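Local coordinates for zinc uptake regulation protein (Escherichia coli, PDB 4MTE) that represses zinc-uptake genes such as znuACB by binding their operator DNA, with zinc as its cofactor, at residues L32-A44 with F75-L87. Residues are numbered along the deposited sequence; the frame is centred on the assembly and turned at random.
Sequences LRLMSLQDGAISA and FVHKVESTNSYVL. With ZN (zinc ion), chain N; nucleotides of chain F.
I42 and Y85 face each other as an antiparallel hydrogen-bonded pair, I42 N donating to Y85 O at 2.9 Å and Y85 N to I42 O at 2.7 Å. The axes of helix 32-36 and strand 84-87 approach to 8.0 Å at about a right angle. M35 fills the angle between helix and sheet: its chain bends at the thioether (chi3 70°), bringing CE to 3.6 Å from V76 CG1 and equally near Y85 CB. Further along, L32 CD1 meets L87 CD1 at 3.5 Å, the two side chains at about a right angle, and L87 CD2 lies against S36 CB. This is the winged-helix design of the Fur family, in which the short, weakly bonded strand 42-43 lies along the edge of the hairpin of strands 76-79 and 84-87, the wing. A41 CB packs near V79 CG2 and V86 CB on the wing. Y85 extends its ring past A44 CB toward the DNA, where OH donates to OP2 of nucleotide DA21 of chain F, an oxygen in the ring plane at its edge; K78 NZ donates a hydrogen bond to OP1 of the same phosphate at 2.7 Å. Elsewhere on the hairpin, H77 NE2 binds zinc at 2.0 Å, a site completed by C88, H96 and E111.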
loop_
_atom_site.group_PDB
_atom_site.type_symbol
_atom_site.label_atom_id
_atom_site.label_comp_id
_atom_site.label_asym_id
_atom_site.label_seq_id
_atom_site.Cartn_x
_atom_site.Cartn_y
_atom_site.Cartn_z
ATOM N N LEU D 32 -28.071 -10.530 3.924
ATOM C CA LEU D 32 -28.224 -11.974 3.792
ATOM C C LEU D 32 -28.606 -12.373 2.367
ATOM O O LEU D 32 -27.953 -13.223 1.754
ATOM C CB LEU D 32 -29.273 -12.485 4.781
ATOM C CG LEU D 32 -29.442 -14.002 4.904
ATOM C CD1 LEU D 32 -28.115 -14.699 5.199
ATOM C CD2 LEU D 32 -30.473 -14.311 5.983
ATOM N N ARG D 33 -29.653 -11.754 1.828
ATOM C CA ARG D 33 -30.090 -12.097 0.480
ATOM C C ARG D 33 -29.022 -11.740 -0.550
ATOM O O ARG D 33 -28.735 -12.537 -1.441
ATOM C CB ARG D 33 -31.428 -11.436 0.130
ATOM C CG ARG D 33 -31.434 -9.923 0.183
ATOM C CD ARG D 33 -32.716 -9.356 -0.401
ATOM N NE ARG D 33 -32.890 -9.766 -1.791
ATOM C CZ ARG D 33 -32.348 -9.145 -2.835
ATOM N NH1 ARG D 33 -31.595 -8.066 -2.665
ATOM N NH2 ARG D 33 -32.563 -9.605 -4.059
ATOM N N LEU D 34 -28.423 -10.558 -0.414
ATOM C CA LEU D 34 -27.365 -10.135 -1.331
ATOM C C LEU D 34 -26.230 -11.148 -1.340
ATOM O O LEU D 34 -25.660 -11.446 -2.388
ATOM C CB LEU D 34 -26.821 -8.758 -0.946
ATOM C CG LEU D 34 -27.708 -7.550 -1.258
ATOM C CD1 LEU D 34 -27.085 -6.286 -0.679
ATOM C CD2 LEU D 34 -27.950 -7.401 -2.756
ATOM N N MET D 35 -25.911 -11.681 -0.168
ATOM C CA MET D 35 -24.903 -12.727 -0.069
ATOM C C MET D 35 -25.414 -14.019 -0.691
ATOM O O MET D 35 -24.660 -14.745 -1.337
ATOM C CB MET D 35 -24.527 -12.970 1.390
ATOM C CG MET D 35 -23.689 -11.861 2.001
ATOM S SD MET D 35 -23.024 -12.314 3.611
ATOM C CE MET D 35 -21.812 -13.543 3.134
ATOM N N SER D 36 -26.697 -14.301 -0.493
ATOM C CA SER D 36 -27.297 -15.524 -1.017
ATOM C C SER D 36 -27.295 -15.576 -2.548
ATOM O O SER D 36 -27.310 -16.658 -3.137
ATOM C CB SER D 36 -28.723 -15.682 -0.487
ATOM O OG SER D 36 -29.648 -14.935 -1.255
ATOM N N LEU D 37 -27.265 -14.411 -3.188
ATOM C CA LEU D 37 -27.268 -14.336 -4.648
ATOM C C LEU D 37 -25.902 -14.671 -5.237
ATOM O O LEU D 37 -25.782 -14.934 -6.434
ATOM C CB LEU D 37 -27.681 -12.938 -5.111
ATOM C CG LEU D 37 -29.077 -12.450 -4.724
ATOM C CD1 LEU D 37 -29.333 -11.081 -5.334
ATOM C CD2 LEU D 37 -30.158 -13.445 -5.138
ATOM N N GLN D 38 -24.873 -14.659 -4.398
ATOM C CA GLN D 38 -23.511 -14.870 -4.868
ATOM C C GLN D 38 -23.263 -16.334 -5.205
ATOM O O GLN D 38 -23.727 -17.234 -4.504
ATOM C CB GLN D 38 -22.505 -14.391 -3.819
ATOM C CG GLN D 38 -22.627 -12.913 -3.492
ATOM C CD GLN D 38 -22.366 -12.031 -4.697
ATOM O OE1 GLN D 38 -21.354 -12.182 -5.380
ATOM N NE2 GLN D 38 -23.281 -11.108 -4.969
ATOM N N ASP D 39 -22.519 -16.558 -6.283
ATOM C CA ASP D 39 -22.169 -17.903 -6.721
ATOM C C ASP D 39 -21.000 -18.450 -5.904
ATOM O O ASP D 39 -20.442 -19.500 -6.225
ATOM C CB ASP D 39 -21.800 -17.888 -8.205
ATOM C CG ASP D 39 -22.810 -17.133 -9.051
ATOM O OD1 ASP D 39 -23.941 -16.905 -8.572
ATOM O OD2 ASP D 39 -22.473 -16.768 -10.196
ATOM N N GLY D 40 -20.632 -17.728 -4.850
ATOM C CA GLY D 40 -19.535 -18.121 -3.990
ATOM C C GLY D 40 -19.323 -17.093 -2.898
ATOM O O GLY D 40 -20.268 -16.429 -2.473
ATOM N N ALA D 41 -18.078 -16.947 -2.453
ATOM C CA ALA D 41 -17.756 -16.013 -1.383
ATOM C C ALA D 41 -17.733 -14.585 -1.914
ATOM O O ALA D 41 -17.685 -14.363 -3.124
ATOM C CB ALA D 41 -16.415 -16.366 -0.757
ATOM N N ILE D 42 -17.763 -13.620 -0.999
ATOM C CA ILE D 42 -17.729 -12.209 -1.362
ATOM C C ILE D 42 -17.053 -11.394 -0.263
ATOM O O ILE D 42 -17.133 -11.740 0.917
ATOM C CB ILE D 42 -19.150 -11.661 -1.614
ATOM C CG1 ILE D 42 -19.080 -10.231 -2.156
ATOM C CG2 ILE D 42 -19.991 -11.731 -0.335
ATOM C CD1 ILE D 42 -20.398 -9.709 -2.690
ATOM N N SER D 43 -16.386 -10.313 -0.654
ATOM C CA SER D 43 -15.691 -9.457 0.299
ATOM C C SER D 43 -16.661 -8.459 0.916
ATOM O O SER D 43 -17.725 -8.185 0.360
ATOM C CB SER D 43 -14.564 -8.693 -0.392
ATOM O OG SER D 43 -15.083 -7.580 -1.096
ATOM N N ALA D 44 -16.275 -7.902 2.059
ATOM C CA ALA D 44 -17.120 -6.965 2.789
ATOM C C ALA D 44 -17.412 -5.708 1.973
ATOM O O ALA D 44 -18.546 -5.230 1.940
ATOM C CB ALA D 44 -16.465 -6.598 4.113
ATOM N N PHE D 75 -25.491 -18.150 10.003
ATOM C CA PHE D 75 -25.989 -18.143 8.630
ATOM C C PHE D 75 -24.852 -17.956 7.633
ATOM O O PHE D 75 -24.967 -18.337 6.468
ATOM C CB PHE D 75 -27.017 -17.024 8.452
ATOM C CG PHE D 75 -28.155 -17.094 9.426
ATOM C CD1 PHE D 75 -28.646 -18.317 9.846
ATOM C CD2 PHE D 75 -28.725 -15.941 9.933
ATOM C CE1 PHE D 75 -29.685 -18.389 10.744
ATOM C CE2 PHE D 75 -29.767 -16.011 10.835
ATOM C CZ PHE D 75 -30.246 -17.238 11.239
ATOM N N VAL D 76 -23.754 -17.374 8.106
ATOM C CA VAL D 76 -22.613 -17.047 7.256
ATOM C C VAL D 76 -21.332 -17.631 7.841
ATOM O O VAL D 76 -21.214 -17.802 9.054
ATOM C CB VAL D 76 -22.468 -15.509 7.105
ATOM C CG1 VAL D 76 -21.216 -15.137 6.309
ATOM C CG2 VAL D 76 -23.714 -14.922 6.449
ATOM N N HIS D 77 -20.393 -17.960 6.958
ATOM C CA HIS D 77 -19.047 -18.347 7.355
ATOM C C HIS D 77 -18.055 -17.344 6.795
ATOM O O HIS D 77 -18.241 -16.809 5.694
ATOM C CB HIS D 77 -18.693 -19.736 6.829
ATOM C CG HIS D 77 -19.537 -20.831 7.398
ATOM N ND1 HIS D 77 -19.534 -21.154 8.736
ATOM C CD2 HIS D 77 -20.405 -21.683 6.804
ATOM C CE1 HIS D 77 -20.372 -22.156 8.945
ATOM N NE2 HIS D 77 -20.911 -22.494 7.790
ATOM N N LYS D 78 -17.002 -17.099 7.563
ATOM C CA LYS D 78 -15.879 -16.307 7.104
ATOM C C LYS D 78 -14.855 -17.242 6.479
ATOM O O LYS D 78 -14.482 -18.254 7.075
ATOM C CB LYS D 78 -15.245 -15.558 8.275
ATOM C CG LYS D 78 -14.084 -14.666 7.880
ATOM C CD LYS D 78 -13.449 -14.021 9.096
ATOM C CE LYS D 78 -12.357 -13.042 8.706
ATOM N NZ LYS D 78 -12.909 -11.871 7.974
ATOM N N VAL D 79 -14.406 -16.901 5.275
ATOM C CA VAL D 79 -13.335 -17.637 4.615
ATOM C C VAL D 79 -12.008 -16.967 4.973
ATOM O O VAL D 79 -11.702 -15.879 4.485
ATOM C CB VAL D 79 -13.525 -17.654 3.082
ATOM C CG1 VAL D 79 -12.560 -18.639 2.435
ATOM C CG2 VAL D 79 -14.975 -17.992 2.724
ATOM N N GLU D 80 -11.225 -17.631 5.821
ATOM C CA GLU D 80 -10.051 -17.030 6.458
ATOM C C GLU D 80 -8.816 -16.934 5.560
ATOM O O GLU D 80 -7.984 -16.047 5.749
ATOM C CB GLU D 80 -9.680 -17.828 7.709
ATOM C CG GLU D 80 -10.785 -17.929 8.751
ATOM C CD GLU D 80 -10.974 -16.649 9.542
ATOM O OE1 GLU D 80 -10.342 -15.629 9.201
ATOM O OE2 GLU D 80 -11.759 -16.670 10.514
ATOM N N SER D 81 -8.678 -17.853 4.608
ATOM C CA SER D 81 -7.512 -17.855 3.727
ATOM C C SER D 81 -7.594 -16.663 2.785
ATOM O O SER D 81 -6.582 -16.044 2.451
ATOM C CB SER D 81 -7.425 -19.155 2.936
ATOM O OG SER D 81 -8.547 -19.314 2.087
ATOM N N THR D 82 -8.812 -16.356 2.356
ATOM C CA THR D 82 -9.112 -15.085 1.720
ATOM C C THR D 82 -9.480 -14.144 2.859
ATOM O O THR D 82 -9.057 -14.346 3.995
ATOM C CB THR D 82 -10.293 -15.208 0.733
ATOM O OG1 THR D 82 -11.485 -15.560 1.446
ATOM C CG2 THR D 82 -10.009 -16.271 -0.322
ATOM N N ASN D 83 -10.263 -13.118 2.567
ATOM C CA ASN D 83 -10.868 -12.312 3.618
ATOM C C ASN D 83 -12.285 -12.006 3.173
ATOM O O ASN D 83 -12.703 -10.850 3.076
ATOM C CB ASN D 83 -10.045 -11.053 3.891
ATOM C CG ASN D 83 -8.708 -11.365 4.546
ATOM O OD1 ASN D 83 -8.647 -11.703 5.729
ATOM N ND2 ASN D 83 -7.630 -11.258 3.778
ATOM N N SER D 84 -13.009 -13.089 2.905
ATOM C CA SER D 84 -14.312 -13.045 2.266
ATOM C C SER D 84 -15.341 -13.734 3.146
ATOM O O SER D 84 -14.998 -14.327 4.170
ATOM C CB SER D 84 -14.242 -13.747 0.909
ATOM O OG SER D 84 -13.163 -13.252 0.136
ATOM N N TYR D 85 -16.601 -13.662 2.734
ATOM C CA TYR D 85 -17.705 -14.195 3.520
ATOM C C TYR D 85 -18.680 -14.928 2.615
ATOM O O TYR D 85 -18.977 -14.472 1.512
ATOM C CB TYR D 85 -18.402 -13.056 4.261
ATOM C CG TYR D 85 -17.451 -12.270 5.135
ATOM C CD1 TYR D 85 -17.259 -12.606 6.467
ATOM C CD2 TYR D 85 -16.721 -11.207 4.616
ATOM C CE1 TYR D 85 -16.378 -11.895 7.260
ATOM C CE2 TYR D 85 -15.839 -10.495 5.402
ATOM C CZ TYR D 85 -15.670 -10.841 6.720
ATOM O OH TYR D 85 -14.790 -10.125 7.497
ATOM N N VAL D 86 -19.169 -16.071 3.082
ATOM C CA VAL D 86 -20.064 -16.887 2.273
ATOM C C VAL D 86 -21.259 -17.386 3.077
ATOM O O VAL D 86 -21.155 -17.671 4.269
ATOM C CB VAL D 86 -19.321 -18.091 1.647
ATOM C CG1 VAL D 86 -18.893 -19.092 2.724
ATOM C CG2 VAL D 86 -20.188 -18.756 0.584
ATOM N N LEU D 87 -22.399 -17.481 2.401
ATOM C CA LEU D 87 -23.603 -18.026 3.001
ATOM C C LEU D 87 -23.374 -19.489 3.357
ATOM O O LEU D 87 -22.708 -20.220 2.623
ATOM C CB LEU D 87 -24.774 -17.903 2.026
ATOM C CG LEU D 87 -26.149 -18.339 2.536
ATOM C CD1 LEU D 87 -26.637 -17.417 3.647
ATOM C CD2 LEU D 87 -27.143 -18.378 1.388
HETATM ZN ZN ZN N . -22.087 -23.962 7.061
ATOM P P DA F 21 -11.796 -8.333 6.764
ATOM O OP1 DA F 21 -11.492 -9.624 7.415
ATOM O OP2 DA F 21 -12.966 -8.199 5.871
ATOM O "O5'" DA F 21 -11.934 -7.237 7.912
ATOM C "C5'" DA F 21 -10.885 -7.143 8.855
ATOM C "C4'" DA F 21 -11.130 -6.011 9.836
ATOM O "O4'" DA F 21 -11.074 -4.744 9.140
ATOM C "C3'" DA F 21 -12.482 -6.025 10.544
ATOM O "O3'" DA F 21 -12.251 -6.404 11.891
ATOM C "C2'" DA F 21 -13.025 -4.598 10.395
ATOM C "C1'" DA F 21 -11.802 -3.824 9.922
ATOM N N9 DA F 21 -12.063 -2.637 9.114
ATOM C C8 DA F 21 -12.517 -2.571 7.825
ATOM N N7 DA F 21 -12.638 -1.343 7.370
ATOM C C5 DA F 21 -12.228 -0.556 8.433
ATOM C C6 DA F 21 -12.116 0.838 8.608
ATOM N N6 DA F 21 -12.415 1.749 7.675
ATOM N N1 DA F 21 -11.675 1.269 9.803
ATOM C C2 DA F 21 -11.366 0.384 10.754
ATOM N N3 DA F 21 -11.428 -0.940 10.709
ATOM C C4 DA F 21 -11.871 -1.342 9.512
#